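Glyoxalase/Bleomycin resistance protein (Bacillus cereus ATCC 14579, PDB 1XQA) is of uncertain function but belongs to the glyoxalase/bleomycin resistance/dioxygenase superfamily, binds a metal ion, and may act as a glyoxalase-like enzyme. Local coordinates at residues Glu71-Leu81 with Ala96-Pro104. Sequence-based numbering, arbitrary orientation.
Sequences EEQVDKINQRL and AYTFYVEAP
Y97 meets two acids of helix 71-81 by different parts. The carboxylate of E71 stacks over one ring face, its plane 14° from that of the ring, while OE1 is held by a hydrogen bond with H93. D75 comes to the ring edge, its carboxylate turned 77° from the ring, and OD1 accepts a hydrogen bond at its syn lone pair, with Y97 OH only 2.5 Å from D75 OD1. A chi1 of -176° carries the Y97 ring past E71 and on to D75, one turn later.

F99 fills the middle. N78 stands its amide nearly upright on the ring, ND2 over the centre of the face; that nitrogen donates to E89 O, while N78 CB makes a CH-pi contact with the same ring. Apolar branches border the rim: V74 CG1 lies 3.7 Å from F99 CD2, and L81 CD1 3.8 Å from F99 CE1. L81 continues to V101 and F20 of helix 14-25.

In this beta-alpha-beta-beta-beta module of the VOC fold, the helix runs nearly parallel to strand 97-103, across the sheet from T98 and Y100, which touch metal ligand E110. Polar bonding at Y97 gives way to a largely apolar core, and the short phenol-carboxylate bond probably favours an ionised D75.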
ATOM      1  N   GLU A  71      -7.988 -13.994 -13.567  1.00 30.55           N
ATOM      2  CA  GLU A  71      -8.895 -12.953 -14.038  1.00 30.92           C
ATOM      3  C   GLU A  71      -9.690 -12.316 -12.889  1.00 30.90           C
ATOM      4  O   GLU A  71     -10.035 -11.134 -12.947  1.00 31.51           O
ATOM      5  CB  GLU A  71      -9.819 -13.509 -15.122  1.00 30.92           C
ATOM      6  CG  GLU A  71      -9.056 -13.955 -16.381  1.00 31.73           C
ATOM      7  CD  GLU A  71      -9.951 -14.164 -17.598  1.00 31.74           C
ATOM      8  OE1 GLU A  71     -11.187 -14.025 -17.467  1.00 33.27           O
ATOM      9  OE2 GLU A  71      -9.409 -14.462 -18.685  1.00 31.98           O
ATOM     10  N   GLU A  72      -9.953 -13.086 -11.835  1.00 30.92           N
ATOM     11  CA  GLU A  72     -10.607 -12.556 -10.633  1.00 30.94           C
ATOM     12  C   GLU A  72      -9.753 -11.468  -9.971  1.00 29.78           C
ATOM     13  O   GLU A  72     -10.281 -10.472  -9.477  1.00 29.44           O
ATOM     14  CB  GLU A  72     -10.917 -13.690  -9.647  1.00 30.92           C
ATOM     15  CG  GLU A  72     -11.482 -13.258  -8.290  1.00 33.02           C
ATOM     16  CD  GLU A  72     -12.286 -14.368  -7.602  1.00 34.15           C
ATOM     17  OE1 GLU A  72     -12.735 -15.314  -8.299  1.00 40.53           O
ATOM     18  OE2 GLU A  72     -12.491 -14.292  -6.364  1.00 38.12           O
ATOM     19  N   GLN A  73      -8.437 -11.657  -9.982  1.00 28.50           N
ATOM     20  CA  GLN A  73      -7.511 -10.670  -9.414  1.00 27.59           C
ATOM     21  C   GLN A  73      -7.449  -9.385 -10.238  1.00 25.99           C
ATOM     22  O   GLN A  73      -7.325  -8.290  -9.677  1.00 25.15           O
ATOM     23  CB  GLN A  73      -6.118 -11.276  -9.211  1.00 28.17           C
ATOM     24  CG  GLN A  73      -6.088 -12.331  -8.088  1.00 31.61           C
ATOM     25  CD  GLN A  73      -6.667 -11.811  -6.765  1.00 36.27           C
ATOM     26  OE1 GLN A  73      -7.639 -12.367  -6.240  1.00 39.97           O
ATOM     27  NE2 GLN A  73      -6.085 -10.729  -6.236  1.00 36.71           N
ATOM     28  N   VAL A  74      -7.554  -9.523 -11.560  1.00 24.33           N
ATOM     29  CA  VAL A  74      -7.652  -8.370 -12.448  1.00 23.13           C
ATOM     30  C   VAL A  74      -8.905  -7.572 -12.105  1.00 22.85           C
ATOM     31  O   VAL A  74      -8.840  -6.343 -11.972  1.00 22.58           O
ATOM     32  CB  VAL A  74      -7.625  -8.765 -13.967  1.00 23.43           C
ATOM     33  CG1 VAL A  74      -7.791  -7.526 -14.869  1.00 21.93           C
ATOM     34  CG2 VAL A  74      -6.313  -9.500 -14.299  1.00 22.41           C
ATOM     35  N   ASP A  75     -10.030  -8.272 -11.965  1.00 22.47           N
ATOM     36  CA  ASP A  75     -11.309  -7.655 -11.620  1.00 22.90           C
ATOM     37  C   ASP A  75     -11.227  -6.883 -10.301  1.00 22.61           C
ATOM     38  O   ASP A  75     -11.780  -5.782 -10.184  1.00 21.91           O
ATOM     39  CB  ASP A  75     -12.418  -8.720 -11.523  1.00 23.01           C
ATOM     40  CG  ASP A  75     -12.936  -9.167 -12.878  1.00 23.68           C
ATOM     41  OD1 ASP A  75     -12.674  -8.480 -13.881  1.00 23.94           O
ATOM     42  OD2 ASP A  75     -13.632 -10.218 -12.939  1.00 24.92           O
ATOM     43  N   LYS A  76     -10.557  -7.482  -9.313  1.00 22.72           N
ATOM     44  CA  LYS A  76     -10.454  -6.896  -7.985  1.00 22.61           C
ATOM     45  C   LYS A  76      -9.706  -5.556  -8.029  1.00 21.81           C
ATOM     46  O   LYS A  76     -10.201  -4.572  -7.481  1.00 21.30           O
ATOM     47  CB  LYS A  76      -9.799  -7.880  -7.012  1.00 23.25           C
ATOM     48  CG  LYS A  76     -10.210  -7.676  -5.565  1.00 26.82           C
ATOM     49  CD  LYS A  76     -10.110  -8.984  -4.761  1.00 31.48           C
ATOM     50  CE  LYS A  76      -8.779  -9.057  -4.019  1.00 31.55           C
ATOM     51  NZ  LYS A  76      -8.636 -10.258  -3.127  1.00 30.69           N
ATOM     52  N   ILE A  77      -8.541  -5.518  -8.684  1.00 21.17           N
ATOM     53  CA  ILE A  77      -7.769  -4.266  -8.796  1.00 21.33           C
ATOM     54  C   ILE A  77      -8.567  -3.189  -9.547  1.00 20.70           C
ATOM     55  O   ILE A  77      -8.586  -2.009  -9.157  1.00 20.06           O
ATOM     56  CB  ILE A  77      -6.381  -4.477  -9.470  1.00 20.94           C
ATOM     57  CG1 ILE A  77      -5.514  -5.454  -8.661  1.00 22.47           C
ATOM     58  CG2 ILE A  77      -5.626  -3.131  -9.590  1.00 21.76           C
ATOM     59  CD1 ILE A  77      -4.233  -5.893  -9.403  1.00 22.36           C
ATOM     60  N   ASN A  78      -9.192  -3.594 -10.649  1.00 21.06           N
ATOM     61  CA  ASN A  78     -10.107  -2.726 -11.400  1.00 20.59           C
ATOM     62  C   ASN A  78     -11.208  -2.128 -10.515  1.00 20.63           C
ATOM     63  O   ASN A  78     -11.418  -0.920 -10.500  1.00 20.11           O
ATOM     64  CB  ASN A  78     -10.758  -3.561 -12.519  1.00 20.65           C
ATOM     65  CG  ASN A  78     -11.524  -2.710 -13.503  1.00 21.85           C
ATOM     66  OD1 ASN A  78     -12.746  -2.573 -13.398  1.00 22.23           O
ATOM     67  ND2 ASN A  78     -10.812  -2.119 -14.462  1.00 19.38           N
ATOM     68  N   GLN A  79     -11.913  -2.997  -9.788  1.00 20.42           N
ATOM     69  CA  GLN A  79     -13.008  -2.585  -8.898  1.00 22.11           C
ATOM     70  C   GLN A  79     -12.506  -1.611  -7.832  1.00 20.95           C
ATOM     71  O   GLN A  79     -13.127  -0.568  -7.587  1.00 21.01           O
ATOM     72  CB  GLN A  79     -13.667  -3.815  -8.246  1.00 21.70           C
ATOM     73  CG  GLN A  79     -14.720  -3.493  -7.167  1.00 24.97           C
ATOM     74  CD  GLN A  79     -14.971  -4.639  -6.150  1.00 26.24           C
ATOM     75  OE1 GLN A  79     -14.373  -5.729  -6.234  1.00 31.21           O
ATOM     76  NE2 GLN A  79     -15.860  -4.381  -5.177  1.00 30.97           N
ATOM     77  N   ARG A  80     -11.359  -1.917  -7.227  1.00 20.11           N
ATOM     78  CA  ARG A  80     -10.841  -1.065  -6.165  1.00 18.53           C
ATOM     79  C   ARG A  80     -10.384   0.286  -6.686  1.00 18.56           C
ATOM     80  O   ARG A  80     -10.632   1.309  -6.048  1.00 18.10           O
ATOM     81  CB  ARG A  80      -9.735  -1.769  -5.383  1.00 18.70           C
ATOM     82  CG  ARG A  80     -10.275  -2.942  -4.581  1.00 18.06           C
ATOM     83  CD  ARG A  80      -9.209  -3.730  -3.852  1.00 16.45           C
ATOM     84  NE  ARG A  80      -9.848  -4.877  -3.184  1.00 16.67           N
ATOM     85  CZ  ARG A  80      -9.240  -5.676  -2.316  1.00 18.64           C
ATOM     86  NH1 ARG A  80      -7.962  -5.480  -1.986  1.00 18.74           N
ATOM     87  NH2 ARG A  80      -9.913  -6.673  -1.770  1.00 16.13           N
ATOM     88  N   LEU A  81      -9.746   0.291  -7.848  1.00 18.76           N
ATOM     89  CA  LEU A  81      -9.333   1.559  -8.484  1.00 19.33           C
ATOM     90  C   LEU A  81     -10.556   2.434  -8.779  1.00 20.52           C
ATOM     91  O   LEU A  81     -10.568   3.614  -8.445  1.00 20.46           O
ATOM     92  CB  LEU A  81      -8.525   1.301  -9.757  1.00 19.00           C
ATOM     93  CG  LEU A  81      -7.085   0.827  -9.552  1.00 19.86           C
ATOM     94  CD1 LEU A  81      -6.485   0.356 -10.882  1.00 19.78           C
ATOM     95  CD2 LEU A  81      -6.224   1.928  -8.922  1.00 19.03           C
ATOM     96  N   ALA A  96      -4.935 -11.037 -23.811  1.00 28.79           N
ATOM     97  CA  ALA A  96      -5.067 -11.267 -22.389  1.00 28.33           C
ATOM     98  C   ALA A  96      -6.288 -10.502 -21.870  1.00 28.30           C
ATOM     99  O   ALA A  96      -6.837  -9.640 -22.565  1.00 28.92           O
ATOM    100  CB  ALA A  96      -3.807 -10.810 -21.673  1.00 28.73           C
ATOM    101  N   TYR A  97      -6.716 -10.823 -20.657  1.00 27.15           N
ATOM    102  CA  TYR A  97      -7.792 -10.093 -20.010  1.00 26.31           C
ATOM    103  C   TYR A  97      -7.120  -8.885 -19.342  1.00 25.70           C
ATOM    104  O   TYR A  97      -6.357  -9.053 -18.393  1.00 24.79           O
ATOM    105  CB  TYR A  97      -8.477 -11.022 -19.010  1.00 26.86           C
ATOM    106  CG  TYR A  97      -9.690 -10.491 -18.293  1.00 26.76           C
ATOM    107  CD1 TYR A  97     -10.865 -10.204 -18.980  1.00 27.81           C
ATOM    108  CD2 TYR A  97      -9.678 -10.320 -16.908  1.00 26.70           C
ATOM    109  CE1 TYR A  97     -11.992  -9.745 -18.316  1.00 27.78           C
ATOM    110  CE2 TYR A  97     -10.799  -9.869 -16.231  1.00 27.11           C
ATOM    111  CZ  TYR A  97     -11.953  -9.579 -16.943  1.00 27.80           C
ATOM    112  OH  TYR A  97     -13.072  -9.129 -16.294  1.00 26.87           O
ATOM    113  N   THR A  98      -7.401  -7.689 -19.872  1.00 24.50           N
ATOM    114  CA  THR A  98      -6.559  -6.493 -19.668  1.00 24.37           C
ATOM    115  C   THR A  98      -7.351  -5.206 -19.427  1.00 23.19           C
ATOM    116  O   THR A  98      -8.385  -4.972 -20.050  1.00 21.92           O
ATOM    117  CB  THR A  98      -5.701  -6.214 -20.935  1.00 24.39           C
ATOM    118  OG1 THR A  98      -5.133  -7.435 -21.420  1.00 27.61           O
ATOM    119  CG2 THR A  98      -4.584  -5.219 -20.647  1.00 24.98           C
ATOM    120  N   PHE A  99      -6.838  -4.347 -18.550  1.00 22.12           N
ATOM    121  CA  PHE A  99      -7.269  -2.959 -18.553  1.00 21.33           C
ATOM    122  C   PHE A  99      -6.075  -2.060 -18.306  1.00 21.23           C
ATOM    123  O   PHE A  99      -4.996  -2.529 -17.920  1.00 21.52           O
ATOM    124  CB  PHE A  99      -8.372  -2.695 -17.530  1.00 21.08           C
ATOM    125  CG  PHE A  99      -7.905  -2.711 -16.091  1.00 19.59           C
ATOM    126  CD1 PHE A  99      -7.499  -1.536 -15.466  1.00 20.87           C
ATOM    127  CD2 PHE A  99      -7.909  -3.896 -15.363  1.00 21.14           C
ATOM    128  CE1 PHE A  99      -7.087  -1.537 -14.145  1.00 20.43           C
ATOM    129  CE2 PHE A  99      -7.500  -3.910 -14.028  1.00 20.91           C
ATOM    130  CZ  PHE A  99      -7.093  -2.737 -13.423  1.00 21.12           C
ATOM    131  N   TYR A 100      -6.280  -0.773 -18.540  1.00 20.97           N
ATOM    132  CA  TYR A 100      -5.238   0.207 -18.331  1.00 20.90           C
ATOM    133  C   TYR A 100      -5.706   1.259 -17.326  1.00 20.97           C
ATOM    134  O   TYR A 100      -6.910   1.511 -17.186  1.00 21.32           O
ATOM    135  CB  TYR A 100      -4.840   0.869 -19.646  1.00 21.15           C
ATOM    136  CG  TYR A 100      -4.393  -0.121 -20.690  1.00 21.31           C
ATOM    137  CD1 TYR A 100      -3.059  -0.470 -20.813  1.00 21.14           C
ATOM    138  CD2 TYR A 100      -5.327  -0.763 -21.512  1.00 21.57           C
ATOM    139  CE1 TYR A 100      -2.645  -1.398 -21.758  1.00 21.66           C
ATOM    140  CE2 TYR A 100      -4.931  -1.704 -22.454  1.00 22.73           C
ATOM    141  CZ  TYR A 100      -3.589  -2.017 -22.569  1.00 23.26           C
ATOM    142  OH  TYR A 100      -3.183  -2.940 -23.511  1.00 24.52           O
ATOM    143  N   VAL A 101      -4.744   1.896 -16.670  1.00 20.09           N
ATOM    144  CA  VAL A 101      -5.031   2.995 -15.770  1.00 19.66           C
ATOM    145  C   VAL A 101      -3.929   4.045 -15.878  1.00 20.45           C
ATOM    146  O   VAL A 101      -2.748   3.708 -15.938  1.00 20.63           O
ATOM    147  CB  VAL A 101      -5.217   2.512 -14.302  1.00 19.66           C
ATOM    148  CG1 VAL A 101      -3.962   1.807 -13.771  1.00 18.30           C
ATOM    149  CG2 VAL A 101      -5.669   3.679 -13.364  1.00 19.28           C
ATOM    150  N   GLU A 102      -4.327   5.312 -15.921  1.00 21.17           N
ATOM    151  CA  GLU A 102      -3.377   6.420 -15.924  1.00 22.08           C
ATOM    152  C   GLU A 102      -2.967   6.653 -14.497  1.00 22.39           C
ATOM    153  O   GLU A 102      -3.807   7.038 -13.670  1.00 22.81           O
ATOM    154  CB  GLU A 102      -4.031   7.681 -16.457  1.00 22.99           C
ATOM    155  CG  GLU A 102      -4.812   7.472 -17.704  1.00 28.37           C
ATOM    156  CD  GLU A 102      -4.007   7.767 -18.910  1.00 35.20           C
ATOM    157  OE1 GLU A 102      -4.390   8.719 -19.634  1.00 37.59           O
ATOM    158  OE2 GLU A 102      -2.989   7.065 -19.114  1.00 38.50           O
ATOM    159  N   ALA A 103      -1.684   6.432 -14.212  1.00 21.67           N
ATOM    160  CA  ALA A 103      -1.177   6.410 -12.837  1.00 20.95           C
ATOM    161  C   ALA A 103      -0.693   7.779 -12.384  1.00 20.52           C
ATOM    162  O   ALA A 103      -0.226   8.583 -13.215  1.00 20.30           O
ATOM    163  CB  ALA A 103      -0.047   5.406 -12.714  1.00 19.82           C
ATOM    164  N   PRO A 104      -0.799   8.053 -11.064  1.00 20.69           N
ATOM    165  CA  PRO A 104      -0.150   9.223 -10.480  1.00 20.62           C
ATOM    166  C   PRO A 104       1.315   9.295 -10.905  1.00 21.43           C
ATOM    167  O   PRO A 104       2.013   8.264 -10.932  1.00 21.94           O
ATOM    168  CB  PRO A 104      -0.271   8.971  -8.976  1.00 20.77           C
ATOM    169  CG  PRO A 104      -1.583   8.236  -8.842  1.00 19.81           C
ATOM    170  CD  PRO A 104      -1.566   7.298 -10.050  1.00 20.62           C
TER